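Local coordinates for protein alpha-fucosidase GH29 (Fusarium graminearum, PDB 4PSR) that probably hydrolyses alpha-linked L-fucose from the carbohydrate chains of glycoproteins, as a glycoside hydrolase of family 29, at residues Val296-Gln301 and Asp525-Thr530; Ile495-Pro498 and Ala504-Phe507; Arg540-Ser545 and Ala550-Gly555. All coordinates share one frame; numbering follows the deposited sequence.

Overall arrangement
Three contacts follow the chain from the catalytic TIM barrel into its C-terminal beta domains. Contact 1 is partly buried and joins the loop leading into barrel strand 300-305 to helix 526-532; it mixes a CH-pi contact, a helix N-cap and a bridging water. Contacts 2 and 3, farther from the centre of the chain, are buried and purely apolar across their segments. They share one sheet, because strands 504-507 and 541-544 are neighbours in it, with their centres about 13 Å apart. Contact 2 sets an incoming linker against that sheet, whereas contact 3 packs it on a second sheet. Contact 1 lies about 17 Å, centre to centre, from each.

Contact 1. Residues Val296-Gln301 and Asp525-Thr530; sequences VRPYWQ and DTVFLT
Arg297 and Phe528 bring the two backbones closest, CA to CA 5.2 Å, where the loop entering strand 300-305 of the TIM barrel runs past the first turn of helix 526-532. The aliphatic part of Arg297 lies over one face of the Phe528 ring: CD sits 3.6 Å from the ring centroid and only 3° off the normal, a CH-pi contact, while CB comes to 3.5 Å from CD2 of Phe528. CG of Arg297 stands beside its own backbone N (chi1 -58°) and the chain then runs extended to NE, which lifts the guanidinium off the face, above the ring. There its plane is nearly perpendicular to the ring, with Phe528 CZ at its edge; Arg297 CZ is far enough from the ring centroid that any cation-pi attraction is at most weak. The charge is instead taken up by a salt bridge from NH1 to Glu531, one turn further along the helix. Phe528 also meets Phe524 edge-to-face.

Pro298, joined to Arg297 by a cis peptide bond, packs its ring atoms CB, CG and CD against CG1 of Val527, the nearest being CD at 3.9 Å. An N-acetylglucosamine of a protein-bound glycan touches both Arg297 and Pro298, so the same barrel loop that packs on helix 526-532 also carries the sugar contact.

Asp525 is the N-cap of the helix. Its OD1 accepts from Phe528 N at 2.9 Å, with an N-H...O angle of 159°, and OD2 forms a salt bridge with Arg557. The cap thus holds the start of the very turn that presents the phenyl ring. It also serves the opposite segment through a shared water, which donates to OD1 of Asp525 at 2.7 Å and to the backbone O of Arg297 at 2.9 Å.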
loop_
_atom_site.group_PDB
_atom_site.type_symbol
_atom_site.label_atom_id
_atom_site.label_comp_id
_atom_site.label_asym_id
_atom_site.label_seq_id
_atom_site.Cartn_x
_atom_site.Cartn_y
_atom_site.Cartn_z
ATOM N N VAL A 296 11.278 -5.535 -1.411
ATOM C CA VAL A 296 11.837 -4.187 -1.456
ATOM C C VAL A 296 12.068 -3.631 -0.059
ATOM O O VAL A 296 11.234 -3.812 0.837
ATOM C CB VAL A 296 10.846 -3.285 -2.231
ATOM C CG1 VAL A 296 11.155 -1.797 -2.108
ATOM C CG2 VAL A 296 10.793 -3.695 -3.709
ATOM N N ARG A 297 13.193 -2.946 0.119
ATOM C CA ARG A 297 13.484 -2.219 1.353
ATOM C C ARG A 297 13.920 -0.811 0.950
ATOM O O ARG A 297 14.609 -0.649 -0.072
ATOM C CB ARG A 297 14.596 -2.905 2.152
ATOM C CG ARG A 297 14.258 -4.362 2.509
ATOM C CD ARG A 297 15.318 -5.013 3.373
ATOM N NE ARG A 297 14.935 -6.358 3.799
ATOM C CZ ARG A 297 14.093 -6.607 4.792
ATOM N NH1 ARG A 297 13.543 -5.614 5.487
ATOM N NH2 ARG A 297 13.795 -7.861 5.090
ATOM N N PRO A 298 13.553 0.212 1.736
ATOM C CA PRO A 298 12.878 0.093 3.030
ATOM C C PRO A 298 11.381 -0.147 2.911
ATOM O O PRO A 298 10.809 -0.224 1.809
ATOM C CB PRO A 298 13.164 1.443 3.691
ATOM C CG PRO A 298 13.234 2.377 2.532
ATOM C CD PRO A 298 13.912 1.606 1.450
ATOM N N TYR A 299 10.759 -0.239 4.082
ATOM C CA TYR A 299 9.314 -0.521 4.194
ATOM C C TYR A 299 8.492 0.373 3.271
ATOM O O TYR A 299 8.705 1.587 3.207
ATOM C CB TYR A 299 8.864 -0.316 5.654
ATOM C CG TYR A 299 7.699 -1.216 6.011
ATOM C CD1 TYR A 299 7.908 -2.491 6.536
ATOM C CD2 TYR A 299 6.385 -0.820 5.755
ATOM C CE1 TYR A 299 6.850 -3.333 6.800
ATOM C CE2 TYR A 299 5.307 -1.671 6.029
ATOM C CZ TYR A 299 5.572 -2.913 6.532
ATOM O OH TYR A 299 4.564 -3.780 6.785
ATOM N N TRP A 300 7.535 -0.224 2.572
ATOM C CA TRP A 300 6.749 0.446 1.532
ATOM C C TRP A 300 5.268 0.051 1.681
ATOM O O TRP A 300 4.901 -0.760 2.571
ATOM C CB TRP A 300 7.296 0.068 0.121
ATOM C CG TRP A 300 7.379 -1.407 -0.044
ATOM C CD1 TRP A 300 8.411 -2.195 0.332
ATOM C CD2 TRP A 300 6.347 -2.291 -0.512
ATOM N NE1 TRP A 300 8.097 -3.523 0.116
ATOM C CE2 TRP A 300 6.827 -3.606 -0.379
ATOM C CE3 TRP A 300 5.066 -2.096 -1.021
ATOM C CZ2 TRP A 300 6.073 -4.720 -0.751
ATOM C CZ3 TRP A 300 4.303 -3.206 -1.379
ATOM C CH2 TRP A 300 4.823 -4.508 -1.240
ATOM N N GLN A 301 4.397 0.599 0.849
ATOM C CA GLN A 301 3.018 0.108 0.787
ATOM C C GLN A 301 2.533 0.124 -0.640
ATOM O O GLN A 301 3.244 0.622 -1.533
ATOM C CB GLN A 301 2.061 0.870 1.725
ATOM C CG GLN A 301 1.713 2.301 1.292
ATOM C CD GLN A 301 0.356 2.720 1.811
ATOM O OE1 GLN A 301 0.167 2.882 3.032
ATOM N NE2 GLN A 301 -0.620 2.804 0.910
ATOM N N ASP A 525 21.559 -1.723 -1.273
ATOM C CA ASP A 525 22.295 -0.576 -0.750
ATOM C C ASP A 525 22.404 -0.621 0.769
ATOM O O ASP A 525 21.921 -1.552 1.415
ATOM C CB ASP A 525 21.710 0.750 -1.265
ATOM C CG ASP A 525 20.320 1.061 -0.765
ATOM O OD1 ASP A 525 19.733 0.294 0.016
ATOM O OD2 ASP A 525 19.774 2.115 -1.187
ATOM N N THR A 526 23.059 0.374 1.357
ATOM C CA THR A 526 23.251 0.394 2.810
ATOM C C THR A 526 21.915 0.360 3.542
ATOM O O THR A 526 21.760 -0.313 4.548
ATOM C CB THR A 526 24.029 1.654 3.246
ATOM O OG1 THR A 526 25.415 1.514 2.902
ATOM C CG2 THR A 526 23.913 1.910 4.734
ATOM N N VAL A 527 20.923 1.084 3.029
ATOM C CA VAL A 527 19.611 1.090 3.667
ATOM C C VAL A 527 18.995 -0.310 3.643
ATOM O O VAL A 527 18.474 -0.776 4.655
ATOM C CB VAL A 527 18.675 2.079 2.975
ATOM C CG1 VAL A 527 17.242 1.932 3.450
ATOM C CG2 VAL A 527 19.152 3.526 3.238
ATOM N N PHE A 528 19.084 -0.995 2.501
ATOM C CA PHE A 528 18.537 -2.342 2.392
ATOM C C PHE A 528 19.186 -3.251 3.420
ATOM O O PHE A 528 18.499 -3.930 4.169
ATOM C CB PHE A 528 18.731 -2.907 0.975
ATOM C CG PHE A 528 18.081 -4.256 0.776
ATOM C CD1 PHE A 528 18.631 -5.396 1.351
ATOM C CD2 PHE A 528 16.944 -4.397 -0.023
ATOM C CE1 PHE A 528 18.024 -6.624 1.176
ATOM C CE2 PHE A 528 16.337 -5.611 -0.184
ATOM C CZ PHE A 528 16.887 -6.731 0.401
ATOM N N LEU A 529 20.505 -3.288 3.442
ATOM C CA LEU A 529 21.212 -4.271 4.253
ATOM C C LEU A 529 20.973 -3.983 5.732
ATOM O O LEU A 529 20.729 -4.910 6.532
ATOM C CB LEU A 529 22.700 -4.278 3.870
ATOM C CG LEU A 529 23.001 -4.798 2.463
ATOM C CD1 LEU A 529 24.385 -4.297 1.966
ATOM C CD2 LEU A 529 22.861 -6.320 2.386
ATOM N N THR A 530 20.984 -2.709 6.102
ATOM C CA THR A 530 20.727 -2.300 7.462
ATOM C C THR A 530 19.331 -2.745 7.880
ATOM O O THR A 530 19.153 -3.353 8.942
ATOM C CB THR A 530 20.872 -0.775 7.620
ATOM O OG1 THR A 530 22.217 -0.403 7.316
ATOM C CG2 THR A 530 20.539 -0.326 9.035
HETATM O O HOH W 1 17.075 0.850 -0.186
#

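Contact 2. Residues Ile495-Pro498 and Ala504-Phe507; sequences IPVP and AAVF
Val497 meets the Phe507 ring obliquely, at CE2 and CZ. CB of Val497 lies 4.0 Å from CE2 of Phe507, and CG1 of Val497 is 4.1 Å from CZ of the same ring. The arrangement is that of an extended linker between two beta sheets, laid side-chain first against a strand of the second sheet without pairing with it. The two side chains come from opposite directions: the valine points from the linker toward the strand, while the phenylalanine leaves its strand more obliquely and swings its ring end back over the gap. Its CG lies beside the backbone N (chi1 -65°), which brings the ring toward the linker. The Phe507 side chain also touches Ser541 and Arg543 of the neighbouring strand, Ser541 at CB and Arg543 at the ring.

The Pro498 ring points away from strand 504-507 and packs against Ile381 and Ala518. Pro498 therefore faces this strand with its backbone: its O stands 4.1 Å from CB of Ala505. That small methyl is also met by CG1 of Val497, again at 4.1 Å. CG1 is placed anti to the valine's own N (chi1 -179°), and in this position it reaches both Ala505 and Phe507. The backbones stay well apart, with 7.5 Å between the CA atoms of Pro498 and Ala505, and between residues 495-498 and 504-507 the contact is van der Waals alone.

The linker comes from strand 485-491 of the six-stranded antiparallel sheet, and Ile495 is bonded through its backbone to Asp413, in the loop before strand 415-420. Strand 504-507 belongs to the next sheet, where Ala504 and Val506 pair with strand 516-519 on one side, and Ala505 and Phe507 pair with 541-544 on the other.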
loop_
_atom_site.group_PDB
_atom_site.type_symbol
_atom_site.label_atom_id
_atom_site.label_comp_id
_atom_site.label_asym_id
_atom_site.label_seq_id
_atom_site.Cartn_x
_atom_site.Cartn_y
_atom_site.Cartn_z
ATOM N N ILE A 495 16.228 -18.179 13.214
ATOM C CA ILE A 495 15.986 -18.852 11.954
ATOM C C ILE A 495 17.284 -18.958 11.151
ATOM O O ILE A 495 18.028 -17.975 11.021
ATOM C CB ILE A 495 14.931 -18.068 11.106
ATOM C CG1 ILE A 495 13.628 -17.917 11.883
ATOM C CG2 ILE A 495 14.670 -18.762 9.777
ATOM C CD1 ILE A 495 12.714 -16.752 11.378
ATOM N N PRO A 496 17.563 -20.131 10.567
ATOM C CA PRO A 496 18.758 -20.289 9.727
ATOM C C PRO A 496 18.754 -19.370 8.500
ATOM O O PRO A 496 17.674 -19.017 7.999
ATOM C CB PRO A 496 18.672 -21.751 9.262
ATOM C CG PRO A 496 17.807 -22.416 10.225
ATOM C CD PRO A 496 16.846 -21.401 10.753
ATOM N N VAL A 497 19.945 -18.996 8.034
ATOM C CA VAL A 497 20.088 -18.145 6.856
ATOM C C VAL A 497 20.220 -19.004 5.605
ATOM O O VAL A 497 21.240 -19.684 5.396
ATOM C CB VAL A 497 21.289 -17.215 6.978
ATOM C CG1 VAL A 497 21.410 -16.306 5.737
ATOM C CG2 VAL A 497 21.152 -16.378 8.248
ATOM N N PRO A 498 19.194 -18.997 4.758
ATOM C CA PRO A 498 19.269 -19.851 3.577
ATOM C C PRO A 498 20.253 -19.336 2.527
ATOM O O PRO A 498 20.533 -18.126 2.408
ATOM C CB PRO A 498 17.838 -19.807 3.047
ATOM C CG PRO A 498 17.349 -18.443 3.461
ATOM C CD PRO A 498 17.950 -18.201 4.790
ATOM N N ALA A 504 23.300 -14.855 -2.957
ATOM C CA ALA A 504 24.398 -14.820 -2.011
ATOM C C ALA A 504 23.830 -14.730 -0.604
ATOM O O ALA A 504 22.623 -14.541 -0.412
ATOM C CB ALA A 504 25.309 -13.648 -2.308
ATOM N N ALA A 505 24.701 -14.892 0.398
ATOM C CA ALA A 505 24.333 -14.641 1.787
ATOM C C ALA A 505 25.513 -13.953 2.465
ATOM O O ALA A 505 26.672 -14.374 2.271
ATOM C CB ALA A 505 23.958 -15.948 2.520
ATOM N N VAL A 506 25.229 -12.901 3.239
ATOM C CA VAL A 506 26.275 -12.175 3.954
ATOM C C VAL A 506 26.151 -12.433 5.451
ATOM O O VAL A 506 25.054 -12.626 5.944
ATOM C CB VAL A 506 26.244 -10.661 3.662
ATOM C CG1 VAL A 506 26.688 -10.399 2.224
ATOM C CG2 VAL A 506 24.844 -10.067 3.897
ATOM N N PHE A 507 27.294 -12.462 6.148
ATOM C CA PHE A 507 27.373 -12.864 7.555
ATOM C C PHE A 507 28.233 -11.914 8.383
ATOM O O PHE A 507 29.155 -11.268 7.872
ATOM C CB PHE A 507 27.954 -14.280 7.648
ATOM C CG PHE A 507 27.081 -15.322 7.040
ATOM C CD1 PHE A 507 27.251 -15.678 5.706
ATOM C CD2 PHE A 507 26.064 -15.916 7.771
ATOM C CE1 PHE A 507 26.445 -16.612 5.118
ATOM C CE2 PHE A 507 25.239 -16.870 7.176
ATOM C CZ PHE A 507 25.439 -17.210 5.838
#

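Contact 3. Residues Arg540-Ser545 and Ala550-Gly555; sequences RSIRVS and ATLFSG
Ile542 and Val544 of one sheet meet Ala550 and Leu552 of another, the face-to-face packing of a beta sandwich. At the start of the first segment, Arg540 and Ser541 both lie opposite Phe507 of the neighbouring strand, a classic beta bulge. Ser541 OG is bonded to the backbone of Lys509 and Ala512, away from the interface. Ile542 comes next and turns inward: its CG1 is anti to the backbone N (chi1 -180°) and the chain runs on extended, so CD1 reaches across to CB of Ala550 at 3.9 Å and, more loosely, to CD2 of Leu552 at 4.4 Å. Arg543 points to the other side, with a salt bridge to Glu569. Val544 faces in again, its CG2 3.9 Å from CB of Ala550, so the alanine methyl receives two larger side chains. The strands run nearly antiparallel, at 154°, yet their axes stay 9.4 Å apart, too far for backbone pairing; the chain between them arches from one sheet to the other. Every touching atom is a buried methyl carbon, so here the two layers meet through close packing and exclusion of water rather than directional bonds.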
loop_
_atom_site.group_PDB
_atom_site.type_symbol
_atom_site.label_atom_id
_atom_site.label_comp_id
_atom_site.label_asym_id
_atom_site.label_seq_id
_atom_site.Cartn_x
_atom_site.Cartn_y
_atom_site.Cartn_z
ATOM N N ARG A 540 31.430 -9.597 7.520
ATOM C CA ARG A 540 32.779 -10.165 7.597
ATOM C C ARG A 540 32.983 -11.384 6.703
ATOM O O ARG A 540 34.099 -11.887 6.566
ATOM C CB ARG A 540 33.131 -10.517 9.051
ATOM C CG ARG A 540 33.314 -9.302 9.985
ATOM C CD ARG A 540 34.538 -8.469 9.643
ATOM N NE ARG A 540 35.485 -9.225 8.831
ATOM C CZ ARG A 540 36.413 -10.046 9.311
ATOM N NH1 ARG A 540 37.206 -10.695 8.468
ATOM N NH2 ARG A 540 36.550 -10.225 10.623
ATOM N N SER A 541 31.916 -11.883 6.087
ATOM C CA SER A 541 32.044 -12.943 5.104
ATOM C C SER A 541 30.802 -12.964 4.201
ATOM O O SER A 541 29.752 -12.409 4.545
ATOM C CB SER A 541 32.305 -14.322 5.746
ATOM O OG SER A 541 31.244 -14.754 6.589
ATOM N N ILE A 542 30.963 -13.600 3.050
ATOM C CA ILE A 542 29.880 -13.766 2.096
ATOM C C ILE A 542 30.013 -15.119 1.427
ATOM O O ILE A 542 31.131 -15.541 1.071
ATOM C CB ILE A 542 29.904 -12.649 1.047
ATOM C CG1 ILE A 542 28.757 -12.817 0.035
ATOM C CG2 ILE A 542 31.239 -12.603 0.322
ATOM C CD1 ILE A 542 28.541 -11.582 -0.816
ATOM N N ARG A 543 28.889 -15.808 1.269
ATOM C CA ARG A 543 28.816 -17.017 0.471
ATOM C C ARG A 543 28.053 -16.719 -0.822
ATOM O O ARG A 543 26.874 -16.327 -0.783
ATOM C CB ARG A 543 28.127 -18.145 1.215
ATOM C CG ARG A 543 28.306 -19.487 0.533
ATOM C CD ARG A 543 28.143 -20.625 1.526
ATOM N NE ARG A 543 26.981 -20.427 2.389
ATOM C CZ ARG A 543 26.874 -20.886 3.629
ATOM N NH1 ARG A 543 25.760 -20.656 4.311
ATOM N NH2 ARG A 543 27.868 -21.570 4.189
ATOM N N VAL A 544 28.736 -16.892 -1.946
ATOM C CA VAL A 544 28.171 -16.618 -3.265
ATOM C C VAL A 544 27.777 -17.958 -3.884
ATOM O O VAL A 544 28.559 -18.913 -3.905
ATOM C CB VAL A 544 29.198 -15.894 -4.150
ATOM C CG1 VAL A 544 28.645 -15.698 -5.577
ATOM C CG2 VAL A 544 29.615 -14.552 -3.543
ATOM N N SER A 545 26.552 -18.076 -4.378
ATOM C CA SER A 545 26.107 -19.331 -4.955
ATOM C C SER A 545 26.792 -19.628 -6.285
ATOM O O SER A 545 27.301 -18.730 -6.964
ATOM C CB SER A 545 24.585 -19.303 -5.165
ATOM O OG SER A 545 23.923 -19.078 -3.936
ATOM N N ALA A 550 29.128 -11.746 -6.978
ATOM C CA ALA A 550 28.746 -10.596 -6.167
ATOM C C ALA A 550 29.790 -9.518 -6.321
ATOM O O ALA A 550 30.986 -9.809 -6.267
ATOM C CB ALA A 550 28.589 -10.982 -4.696
ATOM N N THR A 551 29.347 -8.280 -6.501
ATOM C CA THR A 551 30.236 -7.140 -6.576
ATOM C C THR A 551 30.010 -6.281 -5.350
ATOM O O THR A 551 28.885 -5.831 -5.092
ATOM C CB THR A 551 29.988 -6.368 -7.877
ATOM O OG1 THR A 551 30.129 -7.271 -8.972
ATOM C CG2 THR A 551 30.959 -5.234 -8.042
ATOM N N LEU A 552 31.068 -6.104 -4.555
ATOM C CA LEU A 552 31.003 -5.325 -3.331
ATOM C C LEU A 552 31.464 -3.927 -3.635
ATOM O O LEU A 552 32.484 -3.755 -4.297
ATOM C CB LEU A 552 31.960 -5.886 -2.268
ATOM C CG LEU A 552 31.859 -7.361 -1.946
ATOM C CD1 LEU A 552 32.876 -7.753 -0.868
ATOM C CD2 LEU A 552 30.479 -7.664 -1.485
ATOM N N PHE A 553 30.732 -2.933 -3.142
ATOM C CA PHE A 553 31.102 -1.532 -3.289
ATOM C C PHE A 553 31.369 -0.894 -1.938
ATOM O O PHE A 553 30.659 -1.168 -0.974
ATOM C CB PHE A 553 29.963 -0.743 -3.949
ATOM C CG PHE A 553 29.784 -1.034 -5.401
ATOM C CD1 PHE A 553 28.998 -2.094 -5.816
ATOM C CD2 PHE A 553 30.376 -0.230 -6.356
ATOM C CE1 PHE A 553 28.823 -2.353 -7.156
ATOM C CE2 PHE A 553 30.198 -0.493 -7.701
ATOM C CZ PHE A 553 29.427 -1.555 -8.094
ATOM N N SER A 554 32.340 0.015 -1.861
ATOM C CA SER A 554 32.592 0.710 -0.596
ATOM C C SER A 554 31.513 1.736 -0.241
ATOM O O SER A 554 31.245 1.989 0.928
ATOM C CB SER A 554 33.963 1.403 -0.616
ATOM O OG SER A 554 34.116 2.251 -1.741
ATOM N N GLY A 555 30.895 2.319 -1.260
ATOM C CA GLY A 555 29.940 3.382 -1.064
ATOM C C GLY A 555 28.564 2.886 -0.650
ATOM O O GLY A 555 28.257 1.691 -0.760
#